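Local coordinates for ICChI, a glycosylated chitinase (Ipomoea carnea, PDB 6IDN), which hydrolyses chitin, a polymer of beta-1,4-linked N-acetylglucosamine, and also shows lysozyme activity, at residues Asp26-Gly31 / Lys70-Phe75; Gln182-Pro187 / Gln223-Gly228. All blocks are in the same frame, centred on the assembly; numbering follows the deposited sequence.

Contact 1 of 2, residues Asp26-Gly31 / Lys70-Phe75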
ATOM      1  N   ASP A  26      -2.906  -9.428   7.112  1.00 21.16           N
ATOM      2  CA  ASP A  26      -3.629 -10.033   6.010  1.00 21.16           C
ATOM      3  C   ASP A  26      -3.135  -9.576   4.652  1.00 20.31           C
ATOM      4  O   ASP A  26      -3.408 -10.261   3.664  1.00 18.56           O
ATOM      5  CB  ASP A  26      -5.116  -9.698   6.133  1.00 21.75           C
ATOM      6  CG  ASP A  26      -5.677 -10.098   7.469  1.00 21.09           C
ATOM      7  OD1 ASP A  26      -6.056 -11.294   7.621  1.00 26.58           O
ATOM      8  OD2 ASP A  26      -5.699  -9.246   8.387  1.00 22.81           O
ATOM      9  N   ILE A  27      -2.439  -8.438   4.594  1.00 20.14           N
ATOM     10  CA  ILE A  27      -1.902  -7.847   3.364  1.00 18.06           C
ATOM     11  C   ILE A  27      -0.522  -7.281   3.665  1.00 18.50           C
ATOM     12  O   ILE A  27      -0.331  -6.613   4.686  1.00 17.97           O
ATOM     13  CB  ILE A  27      -2.814  -6.726   2.822  1.00 18.64           C
ATOM     14  CG1 ILE A  27      -4.212  -7.284   2.561  1.00 20.15           C
ATOM     15  CG2 ILE A  27      -2.236  -6.150   1.559  1.00 20.15           C
ATOM     16  CD1 ILE A  27      -5.254  -6.224   2.331  1.00 18.98           C
ATOM     17  N   ILE A  28       0.443  -7.550   2.787  1.00 20.21           N
ATOM     18  CA  ILE A  28       1.784  -6.975   2.889  1.00 20.73           C
ATOM     19  C   ILE A  28       2.006  -6.108   1.666  1.00 15.77           C
ATOM     20  O   ILE A  28       1.932  -6.603   0.537  1.00 18.07           O
ATOM     21  CB  ILE A  28       2.890  -8.042   2.955  1.00 22.91           C
ATOM     22  CG1 ILE A  28       2.532  -9.173   3.918  1.00 25.03           C
ATOM     23  CG2 ILE A  28       4.242  -7.398   3.323  1.00 22.69           C
ATOM     24  CD1 ILE A  28       2.553  -8.770   5.352  1.00 30.62           C
ATOM     25  N   ASN A  29       2.311  -4.832   1.884  1.00 16.57           N
ATOM     26  CA  ASN A  29       2.730  -3.948   0.796  1.00 16.95           C
ATOM     27  C   ASN A  29       4.251  -3.894   0.781  1.00 17.76           C
ATOM     28  O   ASN A  29       4.862  -3.365   1.714  1.00 17.98           O
ATOM     29  CB  ASN A  29       2.164  -2.543   0.967  1.00 19.03           C
ATOM     30  CG  ASN A  29       0.669  -2.509   0.907  1.00 16.28           C
ATOM     31  OD1 ASN A  29       0.061  -3.160   0.059  1.00 19.34           O
ATOM     32  ND2 ASN A  29       0.060  -1.722   1.799  1.00 18.03           N
ATOM     33  N   ILE A  30       4.862  -4.398  -0.287  1.00 17.57           N
ATOM     34  CA  ILE A  30       6.316  -4.371  -0.430  1.00 19.19           C
ATOM     35  C   ILE A  30       6.686  -3.059  -1.120  1.00 18.53           C
ATOM     36  O   ILE A  30       6.360  -2.850  -2.292  1.00 18.68           O
ATOM     37  CB  ILE A  30       6.833  -5.579  -1.227  1.00 18.19           C
ATOM     38  CG1 ILE A  30       6.513  -6.904  -0.516  1.00 23.39           C
ATOM     39  CG2 ILE A  30       8.342  -5.442  -1.505  1.00 21.29           C
ATOM     40  CD1 ILE A  30       7.032  -8.147  -1.260  1.00 23.07           C
ATOM     41  N   GLY A  31       7.371  -2.173  -0.409  1.00 19.62           N
ATOM     42  CA  GLY A  31       7.771  -0.879  -0.956  1.00 20.16           C
ATOM     43  C   GLY A  31       9.286  -0.809  -1.027  1.00 21.08           C
ATOM     44  O   GLY A  31       9.969  -1.359  -0.160  1.00 22.33           O
ATOM     45  N   LYS A  70      -0.652 -18.860   3.314  1.00 33.26           N
ATOM     46  CA  LYS A  70      -1.381 -18.574   4.541  1.00 32.94           C
ATOM     47  C   LYS A  70      -2.573 -17.650   4.318  1.00 31.36           C
ATOM     48  O   LYS A  70      -3.160 -17.173   5.295  1.00 35.34           O
ATOM     49  CB  LYS A  70      -0.439 -17.964   5.582  1.00 32.39           C
ATOM     50  CG  LYS A  70       0.715 -18.882   5.954  1.00 34.27           C
ATOM     51  CD  LYS A  70       1.854 -18.119   6.615  1.00 34.59           C
ATOM     52  CE  LYS A  70       1.464 -17.542   7.970  1.00 34.58           C
ATOM     53  NZ  LYS A  70       0.959 -18.561   8.933  1.00 37.50           N
ATOM     54  N   GLY A  71      -2.941 -17.390   3.066  1.00 33.13           N
ATOM     55  CA  GLY A  71      -4.030 -16.486   2.762  1.00 31.36           C
ATOM     56  C   GLY A  71      -3.679 -15.020   2.816  1.00 32.36           C
ATOM     57  O   GLY A  71      -4.586 -14.183   2.814  1.00 28.94           O
ATOM     58  N   ILE A  72      -2.403 -14.681   2.870  1.00 25.49           N
ATOM     59  CA  ILE A  72      -1.967 -13.291   2.915  1.00 24.94           C
ATOM     60  C   ILE A  72      -1.756 -12.801   1.489  1.00 26.50           C
ATOM     61  O   ILE A  72      -1.113 -13.476   0.679  1.00 23.53           O
ATOM     62  CB  ILE A  72      -0.680 -13.158   3.750  1.00 30.20           C
ATOM     63  CG1 ILE A  72      -0.940 -13.624   5.189  1.00 29.78           C
ATOM     64  CG2 ILE A  72      -0.150 -11.732   3.689  1.00 30.30           C
ATOM     65  CD1 ILE A  72       0.313 -13.865   6.006  1.00 29.54           C
ATOM     66  N   LYS A  73      -2.308 -11.628   1.165  1.00 22.08           N
ATOM     67  CA  LYS A  73      -2.056 -11.014  -0.133  1.00 20.62           C
ATOM     68  C   LYS A  73      -0.786 -10.181  -0.062  1.00 19.44           C
ATOM     69  O   LYS A  73      -0.477  -9.582   0.975  1.00 22.68           O
ATOM     70  CB  LYS A  73      -3.219 -10.120  -0.575  1.00 21.64           C
ATOM     71  CG  LYS A  73      -4.550 -10.851  -0.658  1.00 27.89           C
ATOM     72  CD  LYS A  73      -5.652  -9.912  -1.098  1.00 29.90           C
ATOM     73  CE  LYS A  73      -6.985 -10.644  -1.291  1.00 39.46           C
ATOM     74  NZ  LYS A  73      -7.590 -11.188  -0.047  1.00 33.95           N
ATOM     75  N   VAL A  74      -0.051 -10.152  -1.166  1.00 20.09           N
ATOM     76  CA  VAL A  74       1.228  -9.455  -1.233  1.00 19.42           C
ATOM     77  C   VAL A  74       1.186  -8.514  -2.428  1.00 17.38           C
ATOM     78  O   VAL A  74       1.006  -8.964  -3.564  1.00 16.42           O
ATOM     79  CB  VAL A  74       2.412 -10.436  -1.345  1.00 22.29           C
ATOM     80  CG1 VAL A  74       3.730  -9.689  -1.254  1.00 22.74           C
ATOM     81  CG2 VAL A  74       2.331 -11.505  -0.257  1.00 22.93           C
ATOM     82  N   PHE A  75       1.321  -7.206  -2.172  1.00 18.47           N
ATOM     83  CA  PHE A  75       1.312  -6.202  -3.225  1.00 17.61           C
ATOM     84  C   PHE A  75       2.695  -5.581  -3.390  1.00 16.21           C
ATOM     85  O   PHE A  75       3.465  -5.489  -2.430  1.00 19.98           O
ATOM     86  CB  PHE A  75       0.304  -5.074  -2.918  1.00 16.78           C
ATOM     87  CG  PHE A  75      -1.121  -5.536  -2.719  1.00 19.27           C
ATOM     88  CD1 PHE A  75      -1.582  -6.745  -3.249  1.00 20.39           C
ATOM     89  CD2 PHE A  75      -2.003  -4.749  -2.003  1.00 19.34           C
ATOM     90  CE1 PHE A  75      -2.912  -7.145  -3.050  1.00 18.21           C
ATOM     91  CE2 PHE A  75      -3.325  -5.134  -1.798  1.00 19.41           C
ATOM     92  CZ  PHE A  75      -3.778  -6.347  -2.317  1.00 19.18           C
TER
HETATM   93  O   HOH W   1      -5.938 -12.839   5.115  1.00 29.31           O
HETATM   94  O   HOH W   2      -5.828 -10.990   2.715  1.00 30.47           O

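Contact 2 of 2, residues Gln182-Pro187 / Gln223-Gly228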
ATOM      1  N   GLN A 182      -4.068   7.738   4.773  1.00 14.27           N
ATOM      2  CA  GLN A 182      -2.995   7.955   5.742  1.00 15.43           C
ATOM      3  C   GLN A 182      -3.374   9.096   6.673  1.00 18.71           C
ATOM      4  O   GLN A 182      -3.258  10.266   6.319  1.00 16.50           O
ATOM      5  CB  GLN A 182      -1.668   8.241   5.038  1.00 15.48           C
ATOM      6  CG  GLN A 182      -1.088   7.072   4.222  1.00 16.16           C
ATOM      7  CD  GLN A 182      -0.006   7.512   3.237  1.00 26.65           C
ATOM      8  OE1 GLN A 182       0.078   8.675   2.886  1.00 51.26           O
ATOM      9  NE2 GLN A 182       0.801   6.571   2.777  1.00 43.37           N
ATOM     10  N   PHE A 183      -3.790   8.738   7.882  1.00 14.62           N
ATOM     11  CA  PHE A 183      -4.124   9.723   8.913  1.00 14.95           C
ATOM     12  C   PHE A 183      -2.887   9.951   9.782  1.00 16.36           C
ATOM     13  O   PHE A 183      -2.834   9.614  10.964  1.00 15.17           O
ATOM     14  CB  PHE A 183      -5.330   9.247   9.724  1.00 12.38           C
ATOM     15  CG  PHE A 183      -6.633   9.444   9.020  1.00 15.91           C
ATOM     16  CD1 PHE A 183      -7.284  10.649   9.114  1.00 19.80           C
ATOM     17  CD2 PHE A 183      -7.163   8.452   8.209  1.00 16.05           C
ATOM     18  CE1 PHE A 183      -8.495  10.857   8.446  1.00 20.09           C
ATOM     19  CE2 PHE A 183      -8.365   8.660   7.540  1.00 17.42           C
ATOM     20  CZ  PHE A 183      -9.020   9.865   7.659  1.00 17.22           C
ATOM     21  N   TYR A 184      -1.867  10.524   9.146  1.00 15.86           N
ATOM     22  CA  TYR A 184      -0.632  10.872   9.837  1.00 17.03           C
ATOM     23  C   TYR A 184       0.143  11.839   8.969  1.00 16.66           C
ATOM     24  O   TYR A 184      -0.064  11.920   7.755  1.00 18.46           O
ATOM     25  CB  TYR A 184       0.242   9.654  10.198  1.00 18.59           C
ATOM     26  CG  TYR A 184       0.552   8.637   9.100  1.00 16.03           C
ATOM     27  CD1 TYR A 184      -0.332   7.595   8.821  1.00 18.15           C
ATOM     28  CD2 TYR A 184       1.739   8.698   8.375  1.00 18.88           C
ATOM     29  CE1 TYR A 184      -0.052   6.643   7.847  1.00 16.35           C
ATOM     30  CE2 TYR A 184       2.026   7.755   7.394  1.00 21.27           C
ATOM     31  CZ  TYR A 184       1.123   6.734   7.126  1.00 18.37           C
ATOM     32  OH  TYR A 184       1.398   5.786   6.154  1.00 19.69           O
ATOM     33  N   ASN A 185       1.021  12.583   9.629  1.00 18.41           N
ATOM     34  CA  ASN A 185       1.818  13.643   9.009  1.00 22.42           C
ATOM     35  C   ASN A 185       0.951  14.727   8.380  1.00 23.68           C
ATOM     36  O   ASN A 185       1.407  15.435   7.476  1.00 27.57           O
ATOM     37  CB  ASN A 185       2.797  13.078   7.972  1.00 23.14           C
ATOM     38  CG  ASN A 185       3.846  12.187   8.600  1.00 26.69           C
ATOM     39  OD1 ASN A 185       4.174  12.347   9.769  1.00 28.34           O
ATOM     40  ND2 ASN A 185       4.384  11.246   7.819  1.00 32.32           N
ATOM     41  N   ASN A 186      -0.292  14.888   8.839  1.00 22.53           N
ATOM     42  CA  ASN A 186      -1.116  16.026   8.431  1.00 23.50           C
ATOM     43  C   ASN A 186      -2.011  16.425   9.588  1.00 21.06           C
ATOM     44  O   ASN A 186      -3.120  15.901   9.743  1.00 19.53           O
ATOM     45  CB  ASN A 186      -1.957  15.732   7.190  1.00 21.57           C
ATOM     46  CG  ASN A 186      -2.579  16.994   6.621  1.00 29.64           C
ATOM     47  OD1 ASN A 186      -2.678  18.005   7.316  1.00 30.48           O
ATOM     48  ND2 ASN A 186      -3.006  16.942   5.363  1.00 31.51           N
ATOM     49  N   PRO A 187      -1.572  17.381  10.409  1.00 23.97           N
ATOM     50  CA  PRO A 187      -2.376  17.795  11.574  1.00 22.80           C
ATOM     51  C   PRO A 187      -3.735  18.389  11.222  1.00 22.90           C
ATOM     52  O   PRO A 187      -4.543  18.611  12.127  1.00 24.55           O
ATOM     53  CB  PRO A 187      -1.484  18.834  12.263  1.00 25.30           C
ATOM     54  CG  PRO A 187      -0.084  18.469  11.829  1.00 31.21           C
ATOM     55  CD  PRO A 187      -0.235  17.999  10.413  1.00 24.64           C
ATOM     56  N   GLN A 223       7.579   7.054  16.391  1.00 22.31           N
ATOM     57  CA  GLN A 223       8.763   7.200  15.552  1.00 22.45           C
ATOM     58  C   GLN A 223       8.465   6.966  14.072  1.00 27.60           C
ATOM     59  O   GLN A 223       9.228   7.435  13.217  1.00 25.81           O
ATOM     60  CB  GLN A 223       9.852   6.231  16.014  1.00 25.52           C
ATOM     61  CG  GLN A 223      10.455   6.536  17.388  1.00 27.62           C
ATOM     62  CD  GLN A 223       9.551   6.148  18.559  1.00 34.22           C
ATOM     63  OE1 GLN A 223       8.536   5.468  18.391  1.00 29.53           O
ATOM     64  NE2 GLN A 223       9.931   6.583  19.758  1.00 35.80           N
ATOM     65  N   ALA A 224       7.396   6.236  13.752  1.00 22.47           N
ATOM     66  CA  ALA A 224       7.050   5.990  12.356  1.00 21.72           C
ATOM     67  C   ALA A 224       6.504   7.229  11.660  1.00 23.52           C
ATOM     68  O   ALA A 224       6.497   7.276  10.428  1.00 24.54           O
ATOM     69  CB  ALA A 224       6.027   4.862  12.257  1.00 21.21           C
ATOM     70  N   ALA A 225       6.017   8.215  12.404  1.00 25.45           N
ATOM     71  CA  ALA A 225       5.457   9.432  11.814  1.00 19.62           C
ATOM     72  C   ALA A 225       5.803  10.591  12.729  1.00 21.95           C
ATOM     73  O   ALA A 225       4.987  11.022  13.560  1.00 25.05           O
ATOM     74  CB  ALA A 225       3.944   9.316  11.608  1.00 18.42           C
ATOM     75  N   PRO A 226       7.016  11.125  12.604  1.00 22.61           N
ATOM     76  CA  PRO A 226       7.395  12.282  13.429  1.00 27.03           C
ATOM     77  C   PRO A 226       6.473  13.472  13.255  1.00 29.51           C
ATOM     78  O   PRO A 226       6.362  14.291  14.176  1.00 33.58           O
ATOM     79  CB  PRO A 226       8.818  12.599  12.952  1.00 29.64           C
ATOM     80  CG  PRO A 226       9.332  11.298  12.402  1.00 34.16           C
ATOM     81  CD  PRO A 226       8.142  10.616  11.793  1.00 25.32           C
ATOM     82  N   GLY A 227       5.798  13.591  12.115  1.00 26.63           N
ATOM     83  CA  GLY A 227       4.854  14.663  11.892  1.00 23.24           C
ATOM     84  C   GLY A 227       3.504  14.500  12.559  1.00 23.99           C
ATOM     85  O   GLY A 227       2.634  15.362  12.406  1.00 26.82           O
ATOM     86  N   GLY A 228       3.304  13.427  13.304  1.00 23.41           N
ATOM     87  CA  GLY A 228       2.121  13.261  14.124  1.00 19.19           C
ATOM     88  C   GLY A 228       1.156  12.252  13.529  1.00 17.68           C
ATOM     89  O   GLY A 228       1.239  11.864  12.364  1.00 20.44           O
TER
HETATM   90  O   HOH W   3       6.224   8.824   8.175  1.00 24.91           O

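Contact 1 of 2, residues Asp26-Gly31 / Lys70-Phe75
Ile27, its CG1 beside the backbone N (chi1 -58°), lays CG2 over one face of the Phe75 ring, a CH-pi contact 29° off the ring normal, with CG2 3.7 Å from Phe75 CE2. On the same side of the sheet, the Asn29 amide lies beside the ring with the planes 28° apart, and its OD1 comes within 3.3 Å of Phe75 CD2; this buried oxygen has no polar partner in the model. With an alanine here in place of Phe75, the Ile27 methyl would probably border a gap and the Asn29 amide lose a flat neighbour that limits its turning. On the Ile28 and Val74 side of the sheet, Ile28 CG1 meets Ile72 CG2 at 3.7 Å and Ile30 CD1 meets Val74 CG1 at 3.6 Å. The backbone hydrogen bonds of a parallel pair alternate between the segments: Lys73 N to Asp26 O (3.1 Å), Ile28 N to Lys73 O, Phe75 N to Ile28 O (2.8 Å), and Ile30 N to Phe75 O. At the polar edge, one water lies between Asp26 OD1 and Gly71 O, and another is 2.7 Å from Asp26 O and accepts from Lys73 NZ at 3.3 Å. Asp26 OD2 hydrogen-bonds to Ile3 N and salt-bridges to Lys269 NZ. Gly71, with positive phi, closes helix 60-69 in a Schellman motif. Ile27 and Phe75 face into the TIM barrel, whose wall is built from such parallel strands, touching Tyr178 and Trp180 of strand 178-182, whereas Ile28 and Ile72 pack outward on helix 16-21, and strand 2-7 flanks strand 27-36.

Contact 2 of 2, residues Gln182-Pro187 / Gln223-Gly228
Asn185 reaches from its loop into the turn Ala225-Gly228. From CB the chain is set by chi1 of -65°, which places CG beside the backbone N and 4.2 Å from Ala225 CB. There the amide divides. OD1 lies 3.6 Å from the same Ala225 methyl and takes a weak bond from Gly227 N, 3.1 Å long and bent to 121°. ND2 points the other way, in plane at the edge of the Tyr184 ring, and donates to a water at 3.1 Å that in turn donates to Ala224 O at 2.7 Å, so both ends of the amide serve the second loop. The firmer link is backbone: Asn185 N to Gly228 O is 2.8 Å and nearly straight at 172°, although the donor stands tilted out of the carbonyl plane. Tyr184 CB flanks that same oxygen at 3.3 Å. Two glycines fit the geometry, since a side chain on Gly227 would run into Asn185 OD1 and Gly228 has backbone angles that would jam a CB against the preceding carbonyl. Gly228 N to Ala225 O, at 2.9 Å, closes the type I beta turn. These loops follow strands 178-182 and 213-219 at the C-terminal end of the TIM barrel, the end where family 18 chitinases carry their active site; consistent with this, Gln182 NE2 bonds weakly to Asp125 of the DxDxE signature.

In the fold
Contact 1 is complete before the first residue of contact 2; their centres are 23 Å apart, one to each side of the middle of the chain, and about 8 Å separates their nearest atoms. Contact 1 joins two adjacent staves of the TIM barrel, strands 27-36 and 73-80, whereas contact 2 ties the loops that follow another adjacent pair, strands 178-182 and 213-219. Strand 178-182 relates them: its side chains Tyr178 and Trp180 meet the inward face of contact 1 across the barrel, and its end runs into contact 2. One contact thus belongs to the wall of the barrel, the other to its loop-bearing rim, and all four segments fall in the glycosyl hydrolase family 18 part of the sequence.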